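Local coordinates for protein kallistatin (Homo sapiens, PDB 6F4V) that inhibits tissue kallikrein as a serpin, forming a stable equimolar complex with the protease when its reactive site is cleaved, at residues A[99-104]-A[121-126]; A[152-157]-A[313-318]. One frame throughout, in Å; residues are numbered along the deposited sequence.

Contact 1: A[99-104]-A[121-126]; sequences LSHNLK and LFHTNF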
# COMPACT_ATOMS: atom_id res chain seq x y z
N LEU A 99 18.64 8.11 12.88
CA LEU A 99 20.07 8.20 12.59
C LEU A 99 20.90 7.85 13.82
O LEU A 99 20.58 8.32 14.91
CB LEU A 99 20.40 9.63 12.19
CG LEU A 99 19.66 10.20 10.98
CD1 LEU A 99 20.04 11.65 10.79
CD2 LEU A 99 19.95 9.39 9.73
N SER A 100 21.95 7.07 13.65
CA SER A 100 22.86 6.76 14.75
C SER A 100 23.41 8.07 15.35
O SER A 100 23.86 8.93 14.60
CB SER A 100 24.02 5.88 14.26
OG SER A 100 24.93 5.58 15.32
N HIS A 101 23.32 8.23 16.67
CA HIS A 101 23.99 9.33 17.39
C HIS A 101 25.48 9.51 17.04
O HIS A 101 25.98 10.62 17.10
CB HIS A 101 23.87 9.17 18.92
CG HIS A 101 22.65 9.81 19.52
ND1 HIS A 101 21.79 9.12 20.36
CD2 HIS A 101 22.16 11.07 19.44
CE1 HIS A 101 20.81 9.93 20.74
NE2 HIS A 101 21.01 11.12 20.19
N ASN A 102 26.18 8.43 16.70
CA ASN A 102 27.63 8.47 16.45
C ASN A 102 28.03 9.01 15.09
O ASN A 102 28.88 9.89 14.98
CB ASN A 102 28.24 7.06 16.58
CG ASN A 102 28.19 6.52 17.99
OD1 ASN A 102 28.39 7.26 18.95
ND2 ASN A 102 27.92 5.22 18.13
N LEU A 103 27.41 8.44 14.06
CA LEU A 103 27.92 8.45 12.70
C LEU A 103 27.72 9.80 12.00
O LEU A 103 26.76 10.53 12.28
CB LEU A 103 27.21 7.34 11.93
CG LEU A 103 27.69 6.88 10.56
CD1 LEU A 103 28.92 5.99 10.70
CD2 LEU A 103 26.58 6.13 9.83
N LYS A 104 28.65 10.13 11.10
CA LYS A 104 28.55 11.34 10.28
C LYS A 104 27.82 10.98 8.99
O LYS A 104 28.36 10.24 8.14
CB LYS A 104 29.94 11.92 9.97
CG LYS A 104 29.94 13.26 9.23
CD LYS A 104 29.07 14.31 9.92
CE LYS A 104 29.51 15.74 9.62
NZ LYS A 104 29.21 16.14 8.22
N LEU A 121 14.09 13.98 10.89
CA LEU A 121 15.29 13.32 11.37
C LEU A 121 15.23 13.12 12.88
O LEU A 121 14.92 14.05 13.62
CB LEU A 121 16.53 14.13 11.02
CG LEU A 121 16.69 14.54 9.56
CD1 LEU A 121 18.03 15.25 9.38
CD2 LEU A 121 16.54 13.36 8.60
N PHE A 122 15.49 11.90 13.33
CA PHE A 122 15.60 11.59 14.73
C PHE A 122 16.96 10.98 14.97
O PHE A 122 17.49 10.27 14.10
CB PHE A 122 14.53 10.60 15.15
CG PHE A 122 13.14 11.11 14.98
CD1 PHE A 122 12.57 11.95 15.94
CD2 PHE A 122 12.38 10.75 13.86
CE1 PHE A 122 11.26 12.43 15.78
CE2 PHE A 122 11.09 11.22 13.70
CZ PHE A 122 10.52 12.06 14.66
N HIS A 123 17.52 11.24 16.14
CA HIS A 123 18.76 10.60 16.53
C HIS A 123 18.46 9.53 17.58
O HIS A 123 17.55 9.69 18.39
CB HIS A 123 19.79 11.66 16.94
CG HIS A 123 20.24 12.51 15.79
ND1 HIS A 123 21.34 12.19 15.02
CD2 HIS A 123 19.70 13.61 15.23
CE1 HIS A 123 21.49 13.10 14.07
NE2 HIS A 123 20.50 13.96 14.17
N THR A 124 19.15 8.40 17.50
CA THR A 124 18.96 7.30 18.45
C THR A 124 20.25 6.52 18.65
O THR A 124 21.17 6.55 17.82
CB THR A 124 17.80 6.36 18.01
OG1 THR A 124 17.54 5.38 19.04
CG2 THR A 124 18.13 5.65 16.70
N ASN A 125 20.30 5.81 19.78
CA ASN A 125 21.44 4.97 20.12
C ASN A 125 21.11 3.54 19.74
O ASN A 125 20.36 2.86 20.45
CB ASN A 125 21.76 5.10 21.62
CG ASN A 125 22.87 4.19 22.06
OD1 ASN A 125 23.66 3.69 21.26
ND2 ASN A 125 22.95 3.96 23.38
N PHE A 126 21.68 3.06 18.64
CA PHE A 126 21.40 1.69 18.17
C PHE A 126 22.02 0.56 19.03
O PHE A 126 21.69 -0.61 18.85
CB PHE A 126 21.76 1.53 16.68
CG PHE A 126 20.76 2.20 15.74
CD1 PHE A 126 19.53 1.61 15.49
CD2 PHE A 126 21.05 3.41 15.12
CE1 PHE A 126 18.61 2.22 14.63
CE2 PHE A 126 20.14 4.02 14.26
CZ PHE A 126 18.92 3.42 14.02
O HOH W 1 24.04 4.60 17.44
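Leu99 and Ser100 pair in parallel with His123 and Thr124, and the CA atoms of Leu99 and His123 come within 4.8 Å. Three backbone hydrogen bonds fix this register. Leu99 N donates to Phe122 O at 2.7 Å, a nearly straight bond with 168° at the hydrogen. Leu99 O accepts a hydrogen bond from Thr124 N at 3.0 Å, and beyond the end of the strand His101 N reaches Thr124 O, also at 3.0 Å. Between these bonds, CA-H groups of His123 and Ser100 lean on the same two carbonyl oxygens, Leu99 O and Thr124 O.

The parallel pairing is that of a beta-alpha-beta unit: strand 89-100, helix 107-117 and strand 120-124 follow in sequence, and 120-124 forms one margin of the large serpin sheet. Leu99 and His123 share the face covered by that helix, where Leu99 also touches Leu110. A chi1 of -68° puts the His123 ring beside its own backbone N, where it meets the Leu99 side chain at a slant, CE1 3.9 Å from Leu99 CD1. His101 CD2 reaches His123 CB at 3.5 Å, and one face of the His101 ring covers backbone atoms of His123 and Thr124.

On the other side of the sheet, Phe126 presents its ring edge to Ser100, CE2 to Ser100 N being 3.6 Å, while Thr124 CG2 rests over one ring face. Thr124 OG1 is hydrogen-bonded to Thr132 OG1 of helix 129-143, which packs on this side. A water joins Ser100 OG to Phe126 N.

Contact 2: A[152-157]-A[313-318]; sequences VSELKK and ASKSFH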
# COMPACT_ATOMS: atom_id res chain seq x y z
N VAL A 152 8.77 -2.50 13.26
CA VAL A 152 10.11 -3.07 13.30
C VAL A 152 10.11 -4.19 14.35
O VAL A 152 10.15 -3.92 15.55
CB VAL A 152 11.14 -1.97 13.62
CG1 VAL A 152 12.54 -2.57 13.74
CG2 VAL A 152 11.11 -0.91 12.55
N SER A 153 10.05 -5.44 13.88
CA SER A 153 9.98 -6.63 14.76
C SER A 153 11.34 -7.23 15.13
O SER A 153 11.40 -8.09 16.00
CB SER A 153 9.11 -7.70 14.10
OG SER A 153 9.55 -7.92 12.77
N GLU A 154 12.42 -6.83 14.43
CA GLU A 154 13.82 -7.18 14.76
C GLU A 154 14.68 -5.97 14.46
O GLU A 154 14.37 -5.20 13.53
CB GLU A 154 14.40 -8.24 13.82
CG GLU A 154 13.64 -9.53 13.66
CD GLU A 154 14.19 -10.36 12.51
OE1 GLU A 154 13.38 -11.08 11.88
OE2 GLU A 154 15.42 -10.28 12.23
N LEU A 155 15.80 -5.86 15.17
CA LEU A 155 16.78 -4.82 14.91
C LEU A 155 18.15 -5.32 15.36
O LEU A 155 18.33 -5.64 16.54
CB LEU A 155 16.40 -3.54 15.68
CG LEU A 155 17.20 -2.28 15.38
CD1 LEU A 155 16.94 -1.84 13.95
CD2 LEU A 155 16.85 -1.18 16.37
N LYS A 156 19.11 -5.42 14.44
CA LYS A 156 20.46 -5.87 14.80
C LYS A 156 21.25 -4.77 15.50
O LYS A 156 20.97 -3.57 15.32
CB LYS A 156 21.21 -6.35 13.56
CG LYS A 156 20.56 -7.53 12.85
CD LYS A 156 21.50 -8.16 11.83
CE LYS A 156 21.05 -9.56 11.43
NZ LYS A 156 19.70 -9.58 10.80
N LYS A 157 22.24 -5.16 16.30
CA LYS A 157 23.03 -4.19 17.09
C LYS A 157 23.97 -3.34 16.24
O LYS A 157 24.41 -2.29 16.69
CB LYS A 157 23.82 -4.89 18.22
CG LYS A 157 22.96 -5.44 19.36
CD LYS A 157 23.75 -6.20 20.42
CE LYS A 157 24.85 -5.36 21.09
NZ LYS A 157 24.38 -4.02 21.56
N ALA A 313 22.29 -3.38 3.36
CA ALA A 313 20.90 -3.55 3.75
C ALA A 313 20.79 -4.55 4.90
O ALA A 313 21.50 -5.54 4.91
CB ALA A 313 20.09 -4.05 2.57
N SER A 314 19.91 -4.25 5.85
CA SER A 314 19.53 -5.17 6.90
C SER A 314 18.03 -5.50 6.69
O SER A 314 17.64 -5.78 5.56
CB SER A 314 19.86 -4.60 8.29
OG SER A 314 19.80 -5.64 9.27
N LYS A 315 17.21 -5.49 7.72
CA LYS A 315 15.83 -5.94 7.60
C LYS A 315 14.96 -4.81 7.04
O LYS A 315 15.22 -3.63 7.28
CB LYS A 315 15.27 -6.36 8.97
CG LYS A 315 15.93 -7.59 9.62
CD LYS A 315 15.93 -8.85 8.77
CE LYS A 315 14.54 -9.49 8.71
NZ LYS A 315 14.50 -10.66 7.80
N SER A 316 13.89 -5.20 6.35
CA SER A 316 12.87 -4.26 5.83
C SER A 316 11.49 -4.87 5.99
O SER A 316 11.22 -5.99 5.49
CB SER A 316 13.12 -3.92 4.34
OG SER A 316 12.13 -3.03 3.81
N PHE A 317 10.61 -4.16 6.71
CA PHE A 317 9.27 -4.65 7.01
C PHE A 317 8.21 -3.78 6.39
O PHE A 317 8.43 -2.59 6.16
CB PHE A 317 9.06 -4.74 8.53
CG PHE A 317 10.05 -5.62 9.21
CD1 PHE A 317 9.95 -7.02 9.10
CD2 PHE A 317 11.12 -5.08 9.91
CE1 PHE A 317 10.87 -7.86 9.72
CE2 PHE A 317 12.06 -5.92 10.52
CZ PHE A 317 11.93 -7.29 10.43
N HIS A 318 7.07 -4.39 6.11
CA HIS A 318 5.88 -3.64 5.70
C HIS A 318 4.67 -4.23 6.42
O HIS A 318 4.48 -5.44 6.42
CB HIS A 318 5.65 -3.73 4.19
CG HIS A 318 4.49 -2.91 3.73
ND1 HIS A 318 4.58 -1.55 3.57
CD2 HIS A 318 3.22 -3.25 3.42
CE1 HIS A 318 3.40 -1.08 3.18
NE2 HIS A 318 2.55 -2.10 3.09
O HOH W 2 12.55 -12.16 9.03
O HOH W 3 20.59 -8.21 8.63
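Val152 meets Phe317 through its backbone: Val152 CA is 4.1 Å from Phe317 CD2, while the valine side chain turns away to pack on Ile136 of helix 129-143 and on Ser336. From here the two segments run in nearly opposite directions, their end-to-end vectors 165° apart.

Ser153 makes the closest approach. Its OG stands over one face of the Phe317 ring, displaced toward the rim and 3.3 Å from CE1; a chi1 of 51°, with OG between the backbone N and the carbonyl carbon, brings the hydroxyl over the ring.

At Glu154, the carbonyl oxygen lies at the edge of that ring, near its plane, while the backbone N is buried without any polar partner in the model.

These residues belong to the loop leading from helix 129-143 into strand 159-172. In the sheet, strand 328-340 lies between 159-172 and 312-324, an order consistent with the inserted reactive-centre loop of a relaxed serpin, and it is this strand that hydrogen-bonds Ser314, Lys315 and Phe317 from the side.

The Glu154 carboxylate crosses the Lys315 chain at a slant, OE2 3.7 Å from CE. Its charge is too far for a salt bridge, since OE1 and Lys315 NZ are 4.3 Å apart; a water accepting from NZ and donating to OE1 bridges them. Lys315 NZ instead forms its salt bridge with Asp284.

Leu155 faces helix 129-143, and Lys156 returns toward the sheet. Its CD passes 4.0 Å from Ser314 OG, then the chain bends at chi4 (61°), and a second water, 2.7 Å from Lys156 NZ, links the ammonium group to Ser314 OG.

How the contacts relate
Both contacts reach the large serpin sheet and lie on the same side of the chain's centre, their own centres about 16 Å apart. Contact 1, its centre about 27 Å from that of the chain, joins two strands at the sheet margin; because these are sheet neighbours, direct backbone hydrogen bonds dominate. Contact 2, centred about 18 Å from the chain's centre, runs a loop antiparallel alongside strand 312-324; packing on one phenylalanine ring and water bridges between polar and charged ends take the place of strand pairing. Each combines buried and exposed residues, so neither is wholly core. Helix 129-143 borders both, and the two meet directly where Phe126 CD1 lies 4.0 Å from Leu155 CD2.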